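Putative SAM-dependent O-methyltranferase (Podospora anserina, PDB 4YMH) probably transfers methyl groups from S-adenosylmethionine to hydroxyl oxygens of its substrates. Local coordinates at residues G136-K147 with L162-N173. Sequence-based numbering, arbitrary orientation.
Sequences GEFDLIFVDANK and LLSANGIILCDN. With SAH (S-adenosyl-L-homocysteine), chain E.
Leu140 to Val143 run beside Gly167 to Cys171 as neighbouring parallel strands, 4.7 Å apart at closest approach and 15° from exact alignment. The amides of Ile141 and Val143 donate to Ile168 O and Leu170 O, while Ile141 O and Val143 O accept from Leu170 N and Asp172 N. Before the chain turns at Asp139, Phe138 pairs with Leu163 in the same parallel sense. At this corner the Ser164 hydroxyl donates to Asp139 OD1 (OG to OD1, 2.7 Å), meeting the carboxylate on its anti side; the other oxygen, OD2, is salt-bridged to Lys67.

On the face of Ile141 and Val143, Ile141 CD1 abuts Leu163 CD1 at 3.8 Å, and Val143 CG2 fits against Ile169 CG2 at 3.7 Å, with Cys171 SG next to it. Helix 150-159 packs over this face through Ile157 and Tyr150. On the other face Phe142 has its CG anti to the backbone N (chi1 -175°), which swings the ring toward the second strand: CD1 approaches Leu170 CB, and CE1 lies 3.8 Å from Asp172 CB. An alanine at Phe142 is likely to open a gap beside Leu170 and Asp172 and take from Trp83 its edge-to-face partner.

Past the strand ends, Asp144 OD2 accepts a hydrogen bond from the SAH amino group (N to OD2, 2.8 Å). Asp144 OD1 forms a salt bridge with Lys147 NZ at 3.5 Å and lies 3.1 Å from Asn173 OD1, two acceptors without a hydrogen bond; Asn173 ND2 is hydrogen-bonded to Asp226. Lys147 NZ is also hydrogen-bonded to Ala145 O and Tyr150 OH. The carboxylates of Asp144 and Asp172 lie side by side, pointing the same way. Helix 150-159 connects the strands in a beta-alpha-beta crossover of the Rossmann-like class I methyltransferase fold, where Asp144, Asp172 and Asn173 probably correspond to the metal ligands of catechol O-methyltransferase.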
loop_
_atom_site.group_PDB
_atom_site.type_symbol
_atom_site.label_atom_id
_atom_site.label_comp_id
_atom_site.label_asym_id
_atom_site.label_seq_id
_atom_site.Cartn_x
_atom_site.Cartn_y
_atom_site.Cartn_z
ATOM N N GLY A 136 19.998 13.217 13.529
ATOM C CA GLY A 136 18.726 13.811 13.144
ATOM C C GLY A 136 17.646 12.772 12.904
ATOM O O GLY A 136 17.655 11.704 13.509
ATOM N N GLU A 137 16.708 13.074 12.016
ATOM C CA GLU A 137 15.610 12.153 11.798
ATOM C C GLU A 137 15.201 12.106 10.333
ATOM O O GLU A 137 15.482 13.027 9.555
ATOM C CB GLU A 137 14.413 12.543 12.669
ATOM C CG GLU A 137 13.889 13.934 12.371
ATOM C CD GLU A 137 12.786 14.367 13.323
ATOM O OE1 GLU A 137 12.649 13.745 14.399
ATOM O OE2 GLU A 137 12.064 15.337 12.991
ATOM N N PHE A 138 14.531 11.024 9.971
ATOM C CA PHE A 138 14.072 10.831 8.608
ATOM C C PHE A 138 12.551 10.657 8.588
ATOM O O PHE A 138 11.985 10.044 9.493
ATOM C CB PHE A 138 14.774 9.620 7.981
ATOM C CG PHE A 138 16.273 9.773 7.867
ATOM C CD1 PHE A 138 17.112 9.344 8.885
ATOM C CD2 PHE A 138 16.842 10.344 6.739
ATOM C CE1 PHE A 138 18.488 9.483 8.782
ATOM C CE2 PHE A 138 18.222 10.489 6.630
ATOM C CZ PHE A 138 19.043 10.057 7.651
ATOM N N ASP A 139 11.907 11.206 7.559
ATOM C CA ASP A 139 10.459 11.117 7.390
ATOM C C ASP A 139 10.078 9.845 6.657
ATOM O O ASP A 139 8.939 9.391 6.738
ATOM C CB ASP A 139 9.914 12.314 6.609
ATOM C CG ASP A 139 9.992 13.605 7.372
ATOM O OD1 ASP A 139 10.043 13.568 8.618
ATOM O OD2 ASP A 139 9.980 14.669 6.715
ATOM N N LEU A 140 11.026 9.279 5.914
ATOM C CA LEU A 140 10.779 8.012 5.236
ATOM C C LEU A 140 12.040 7.189 5.280
ATOM O O LEU A 140 13.130 7.676 4.955
ATOM C CB LEU A 140 10.315 8.222 3.790
ATOM C CG LEU A 140 9.850 6.963 3.043
ATOM C CD1 LEU A 140 8.815 7.317 1.995
ATOM C CD2 LEU A 140 11.014 6.188 2.390
ATOM N N ILE A 141 11.887 5.940 5.711
ATOM C CA ILE A 141 13.008 5.021 5.782
ATOM C C ILE A 141 12.674 3.739 5.020
ATOM O O ILE A 141 11.676 3.098 5.296
ATOM C CB ILE A 141 13.359 4.685 7.255
ATOM C CG1 ILE A 141 13.616 5.987 8.034
ATOM C CG2 ILE A 141 14.566 3.761 7.305
ATOM C CD1 ILE A 141 14.023 5.795 9.482
ATOM N N PHE A 142 13.498 3.393 4.044
ATOM C CA PHE A 142 13.304 2.212 3.212
ATOM C C PHE A 142 14.333 1.148 3.588
ATOM O O PHE A 142 15.520 1.342 3.347
ATOM C CB PHE A 142 13.436 2.604 1.731
ATOM C CG PHE A 142 13.128 1.490 0.751
ATOM C CD1 PHE A 142 11.937 0.773 0.833
ATOM C CD2 PHE A 142 14.006 1.215 -0.293
ATOM C CE1 PHE A 142 11.639 -0.234 -0.091
ATOM C CE2 PHE A 142 13.723 0.218 -1.223
ATOM C CZ PHE A 142 12.535 -0.514 -1.117
ATOM N N VAL A 143 13.884 0.024 4.157
ATOM C CA VAL A 143 14.778 -1.060 4.580
ATOM C C VAL A 143 14.781 -2.165 3.537
ATOM O O VAL A 143 13.767 -2.833 3.334
ATOM C CB VAL A 143 14.350 -1.652 5.937
ATOM C CG1 VAL A 143 15.360 -2.720 6.422
ATOM C CG2 VAL A 143 14.211 -0.550 6.943
ATOM N N ASP A 144 15.910 -2.357 2.868
ATOM C CA ASP A 144 15.954 -3.297 1.764
ATOM C C ASP A 144 17.323 -3.970 1.686
ATOM O O ASP A 144 17.801 -4.247 0.601
ATOM C CB ASP A 144 15.619 -2.560 0.457
ATOM C CG ASP A 144 15.326 -3.499 -0.717
ATOM O OD1 ASP A 144 15.023 -4.691 -0.503
ATOM O OD2 ASP A 144 15.416 -3.032 -1.874
ATOM N N ALA A 145 17.951 -4.223 2.834
ATOM C CA ALA A 145 19.302 -4.812 2.859
ATOM C C ALA A 145 19.289 -6.302 3.238
ATOM O O ALA A 145 18.400 -7.045 2.814
ATOM C CB ALA A 145 20.193 -4.033 3.815
ATOM N N ASN A 146 20.260 -6.740 4.039
ATOM C CA ASN A 146 20.307 -8.146 4.451
ATOM C C ASN A 146 19.093 -8.472 5.327
ATOM O O ASN A 146 18.819 -7.779 6.317
ATOM C CB ASN A 146 21.615 -8.470 5.187
ATOM C CG ASN A 146 21.925 -7.475 6.281
ATOM O OD1 ASN A 146 21.848 -6.263 6.068
ATOM N ND2 ASN A 146 22.262 -7.981 7.469
ATOM N N LYS A 147 18.350 -9.508 4.942
ATOM C CA LYS A 147 17.079 -9.794 5.597
ATOM C C LYS A 147 17.283 -10.178 7.058
ATOM O O LYS A 147 16.399 -9.939 7.890
ATOM C CB LYS A 147 16.317 -10.892 4.850
ATOM C CG LYS A 147 16.202 -10.669 3.335
ATOM C CD LYS A 147 15.563 -9.325 2.970
ATOM C CE LYS A 147 15.672 -9.096 1.462
ATOM N NZ LYS A 147 15.819 -7.652 1.126
ATOM N N LEU A 162 15.583 7.925 14.955
ATOM C CA LEU A 162 15.974 8.278 13.584
ATOM C C LEU A 162 14.751 8.389 12.686
ATOM O O LEU A 162 14.828 8.895 11.568
ATOM C CB LEU A 162 16.948 7.245 13.011
ATOM C CG LEU A 162 18.394 7.263 13.515
ATOM C CD1 LEU A 162 19.145 6.014 13.043
ATOM C CD2 LEU A 162 19.106 8.514 13.045
ATOM N N LEU A 163 13.626 7.892 13.183
ATOM C CA LEU A 163 12.334 8.050 12.529
ATOM C C LEU A 163 11.619 9.263 13.099
ATOM O O LEU A 163 11.452 9.360 14.314
ATOM C CB LEU A 163 11.468 6.810 12.737
ATOM C CG LEU A 163 10.142 6.835 11.971
ATOM C CD1 LEU A 163 10.401 6.626 10.482
ATOM C CD2 LEU A 163 9.177 5.780 12.530
ATOM N N SER A 164 11.176 10.177 12.238
ATOM C CA SER A 164 10.448 11.347 12.716
ATOM C C SER A 164 9.082 10.962 13.295
ATOM O O SER A 164 8.597 9.855 13.075
ATOM C CB SER A 164 10.256 12.365 11.587
ATOM O OG SER A 164 9.375 11.855 10.601
ATOM N N ALA A 165 8.464 11.904 14.010
ATOM C CA ALA A 165 7.167 11.684 14.661
ATOM C C ALA A 165 6.104 11.191 13.689
ATOM O O ALA A 165 5.358 10.256 13.994
ATOM C CB ALA A 165 6.694 12.972 15.349
ATOM N N ASN A 166 6.052 11.797 12.508
ATOM C CA ASN A 166 5.071 11.418 11.501
ATOM C C ASN A 166 5.656 10.578 10.370
ATOM O O ASN A 166 5.024 10.382 9.329
ATOM C CB ASN A 166 4.408 12.671 10.921
ATOM C CG ASN A 166 3.606 13.441 11.960
ATOM O OD1 ASN A 166 2.916 12.853 12.798
ATOM N ND2 ASN A 166 3.696 14.766 11.910
ATOM N N GLY A 167 6.861 10.069 10.577
ATOM C CA GLY A 167 7.527 9.274 9.557
ATOM C C GLY A 167 7.059 7.837 9.433
ATOM O O GLY A 167 6.332 7.313 10.282
ATOM N N ILE A 168 7.487 7.185 8.362
ATOM C CA ILE A 168 7.152 5.784 8.156
ATOM C C ILE A 168 8.393 4.990 7.772
ATOM O O ILE A 168 9.296 5.489 7.088
ATOM C CB ILE A 168 6.066 5.620 7.066
ATOM C CG1 ILE A 168 5.422 4.240 7.129
ATOM C CG2 ILE A 168 6.616 5.934 5.672
ATOM C CD1 ILE A 168 4.217 4.121 6.206
ATOM N N ILE A 169 8.431 3.751 8.234
ATOM C CA ILE A 169 9.429 2.802 7.772
ATOM C C ILE A 169 8.755 1.816 6.840
ATOM O O ILE A 169 7.717 1.263 7.170
ATOM C CB ILE A 169 10.074 2.017 8.915
ATOM C CG1 ILE A 169 10.529 2.950 10.030
ATOM C CG2 ILE A 169 11.250 1.165 8.364
ATOM C CD1 ILE A 169 11.042 2.209 11.256
ATOM N N LEU A 170 9.352 1.603 5.676
ATOM C CA LEU A 170 8.886 0.622 4.708
ATOM C C LEU A 170 9.937 -0.452 4.570
ATOM O O LEU A 170 11.055 -0.167 4.167
ATOM C CB LEU A 170 8.628 1.277 3.353
ATOM C CG LEU A 170 7.618 2.428 3.396
ATOM C CD1 LEU A 170 7.601 3.190 2.086
ATOM C CD2 LEU A 170 6.224 1.888 3.738
ATOM N N CYS A 171 9.575 -1.681 4.903
ATOM C CA CYS A 171 10.507 -2.810 4.812
ATOM C C CYS A 171 10.113 -3.717 3.653
ATOM O O CYS A 171 8.984 -4.209 3.600
ATOM C CB CYS A 171 10.529 -3.595 6.121
ATOM S SG CYS A 171 10.812 -2.581 7.604
ATOM N N ASP A 172 11.059 -3.947 2.742
ATOM C CA ASP A 172 10.797 -4.655 1.489
ATOM C C ASP A 172 11.147 -6.153 1.555
ATOM O O ASP A 172 11.984 -6.568 2.359
ATOM C CB ASP A 172 11.584 -3.975 0.367
ATOM C CG ASP A 172 10.975 -4.195 -0.989
ATOM O OD1 ASP A 172 9.746 -4.384 -1.059
ATOM O OD2 ASP A 172 11.725 -4.171 -1.987
ATOM N N ASN A 173 10.511 -6.950 0.694
ATOM C CA ASN A 173 10.763 -8.393 0.613
ATOM C C ASN A 173 10.488 -9.179 1.881
ATOM O O ASN A 173 11.094 -10.232 2.094
ATOM C CB ASN A 173 12.221 -8.658 0.212
ATOM C CG ASN A 173 12.551 -8.118 -1.151
ATOM O OD1 ASN A 173 13.349 -7.186 -1.292
ATOM N ND2 ASN A 173 11.938 -8.699 -2.174
HETATM N N SAH E . 17.254 -1.126 -2.877
HETATM C CA SAH E . 17.729 -1.690 -4.110
HETATM C CB SAH E . 18.127 -3.153 -3.941
HETATM C CG SAH E . 18.856 -3.536 -2.657
HETATM S SD SAH E . 19.390 -5.206 -2.718
HETATM C C SAH E . 16.684 -1.598 -5.189
HETATM O O SAH E . 17.012 -1.660 -6.350
HETATM O OXT SAH E . 15.511 -1.471 -4.870
HETATM C "C5'" SAH E . 20.161 -5.262 -1.152
HETATM C "C4'" SAH E . 21.480 -4.510 -1.069
HETATM O "O4'" SAH E . 21.908 -4.460 0.280
HETATM C "C3'" SAH E . 22.594 -5.194 -1.823
HETATM O "O3'" SAH E . 23.213 -4.305 -2.722
HETATM C "C2'" SAH E . 23.568 -5.623 -0.756
HETATM O "O2'" SAH E . 24.892 -5.643 -1.184
HETATM C "C1'" SAH E . 23.296 -4.658 0.372
HETATM N N9 SAH E . 23.631 -5.191 1.700
HETATM C C8 SAH E . 23.488 -6.429 2.137
HETATM N N7 SAH E . 23.889 -6.535 3.392
HETATM C C5 SAH E . 24.291 -5.348 3.776
HETATM C C6 SAH E . 24.828 -4.757 5.000
HETATM N N6 SAH E . 25.006 -5.527 6.049
HETATM N N1 SAH E . 25.116 -3.458 5.018
HETATM C C2 SAH E . 24.910 -2.708 3.941
HETATM N N3 SAH E . 24.423 -3.165 2.803
HETATM C C4 SAH E . 24.102 -4.456 2.665
HETATM O O HOH W 1 9.765 14.401 14.792
#